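Local coordinates for protein nucleoporin 53 (Pichia guilliermondii, PDB 3P3D) that is probably a structural component of the nuclear pore complex, this piece being its RNA recognition motif (RRM) domain, at residues I24-F27 against Q28-T32. Sequence-based numbering, arbitrary orientation.
Sequences IAYF and QEFGT
F30 turns the edge of its ring toward the faces of both Y26 and F27, and the three rings form an aromatic cluster on helix 20-27 and the residues after it. Along the F30 side chain, CB and CG pass beside the carbonyl oxygen of F27. F30 CD2 then comes to 3.4 Å from F27 O and also reaches the F27 ring. Next, F30 CE2 lies 3.6 Å from F27 CD2 and 3.9 Å from Y26 CE2, so one edge serves both neighbours; CZ, at the tip, ends near Y26 CE2 and OH. The ring planes of Y26 and F30 stand 86° apart in an offset edge-to-face pair. Y26 reaches E29 as well: its chi1 of 172° sets CG opposite the backbone N, and CD1 lies 3.7 Å from E29 OE2. Y26 OH is hydrogen-bonded to E81 OE1. Replacing Y26 with an alanine would probably leave the edge of F30 without one of its two aromatic faces and E81 without its hydroxyl partner. The backbone that carries the rings continues in i-to-i+3 hydrogen bonds: E29 N to Y26 O (3.0 Å) and F30 N to F27 O (3.2 Å). F27 O also accepts a hydrogen bond from the Y69 hydroxyl. In this RRM domain the buried F27 ring lies between the helix and the antiparallel sheet, touching I10 and V12 of strand 9-13 and L91 and V93 of strand 89-95, while F27 and F30 both pack on A78 of helix 72-79.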
loop_
_atom_site.group_PDB
_atom_site.type_symbol
_atom_site.label_atom_id
_atom_site.label_comp_id
_atom_site.label_asym_id
_atom_site.label_seq_id
_atom_site.Cartn_x
_atom_site.Cartn_y
_atom_site.Cartn_z
ATOM N N ILE A 24 3.928 3.088 3.787
ATOM C CA ILE A 24 3.164 2.013 4.414
ATOM C C ILE A 24 2.570 2.557 5.693
ATOM O O ILE A 24 1.391 2.405 5.942
ATOM C CB ILE A 24 4.049 0.757 4.667
ATOM C CG1 ILE A 24 4.444 0.117 3.327
ATOM C CG2 ILE A 24 3.302 -0.309 5.511
ATOM C CD1 ILE A 24 5.664 -0.832 3.416
ATOM N N ALA A 25 3.388 3.238 6.485
ATOM C CA ALA A 25 2.934 3.812 7.739
ATOM C C ALA A 25 1.758 4.752 7.530
ATOM O O ALA A 25 0.763 4.714 8.265
ATOM C CB ALA A 25 4.071 4.545 8.412
ATOM N N TYR A 26 1.869 5.606 6.525
ATOM C CA TYR A 26 0.789 6.520 6.230
ATOM C C TYR A 26 -0.481 5.723 5.920
ATOM O O TYR A 26 -1.554 6.050 6.426
ATOM C CB TYR A 26 1.189 7.443 5.076
ATOM C CG TYR A 26 0.080 8.314 4.548
ATOM C CD1 TYR A 26 -0.333 9.459 5.237
ATOM C CD2 TYR A 26 -0.542 8.005 3.357
ATOM C CE1 TYR A 26 -1.355 10.270 4.738
ATOM C CE2 TYR A 26 -1.549 8.796 2.848
ATOM C CZ TYR A 26 -1.947 9.923 3.528
ATOM O OH TYR A 26 -2.956 10.682 2.987
ATOM N N PHE A 27 -0.365 4.647 5.132
ATOM C CA PHE A 27 -1.579 3.925 4.733
ATOM C C PHE A 27 -2.281 3.139 5.856
ATOM O O PHE A 27 -3.437 2.733 5.693
ATOM C CB PHE A 27 -1.335 3.079 3.494
ATOM C CG PHE A 27 -1.428 3.879 2.241
ATOM C CD1 PHE A 27 -0.337 4.612 1.795
ATOM C CD2 PHE A 27 -2.616 3.973 1.556
ATOM C CE1 PHE A 27 -0.422 5.409 0.687
ATOM C CE2 PHE A 27 -2.713 4.772 0.449
ATOM C CZ PHE A 27 -1.610 5.490 0.005
ATOM N N GLN A 28 -1.615 2.975 7.001
ATOM C CA GLN A 28 -2.275 2.429 8.177
ATOM C C GLN A 28 -3.383 3.337 8.715
ATOM O O GLN A 28 -4.297 2.882 9.390
ATOM C CB GLN A 28 -1.254 2.129 9.281
ATOM C CG GLN A 28 -1.871 1.611 10.572
ATOM C CD GLN A 28 -0.811 1.133 11.566
ATOM O OE1 GLN A 28 -0.081 1.939 12.137
ATOM N NE2 GLN A 28 -0.736 -0.177 11.773
ATOM N N GLU A 29 -3.320 4.612 8.391
ATOM C CA GLU A 29 -4.367 5.548 8.789
ATOM C C GLU A 29 -5.750 5.191 8.231
ATOM O O GLU A 29 -6.749 5.703 8.719
ATOM C CB GLU A 29 -3.998 6.966 8.334
ATOM C CG GLU A 29 -2.785 7.556 9.085
ATOM C CD GLU A 29 -2.439 8.982 8.655
ATOM O OE1 GLU A 29 -3.324 9.705 8.113
ATOM O OE2 GLU A 29 -1.261 9.364 8.862
ATOM N N PHE A 30 -5.804 4.341 7.201
ATOM C CA PHE A 30 -7.076 3.971 6.580
ATOM C C PHE A 30 -7.694 2.702 7.158
ATOM O O PHE A 30 -8.894 2.433 6.979
ATOM C CB PHE A 30 -6.886 3.878 5.062
ATOM C CG PHE A 30 -6.319 5.132 4.496
ATOM C CD1 PHE A 30 -7.004 6.325 4.664
ATOM C CD2 PHE A 30 -5.076 5.147 3.890
ATOM C CE1 PHE A 30 -6.482 7.515 4.207
ATOM C CE2 PHE A 30 -4.538 6.327 3.435
ATOM C CZ PHE A 30 -5.240 7.523 3.607
ATOM N N GLY A 31 -6.882 1.941 7.871
ATOM C CA GLY A 31 -7.351 0.679 8.436
ATOM C C GLY A 31 -6.182 -0.151 8.910
ATOM O O GLY A 31 -5.033 0.148 8.606
ATOM N N THR A 32 -6.500 -1.185 9.671
ATOM C CA THR A 32 -5.525 -2.177 10.068
ATOM C C THR A 32 -4.975 -2.877 8.849
ATOM O O THR A 32 -5.733 -3.313 7.998
ATOM C CB THR A 32 -6.183 -3.205 10.990
ATOM O OG1 THR A 32 -6.496 -2.546 12.223
ATOM C CG2 THR A 32 -5.224 -4.430 11.266
#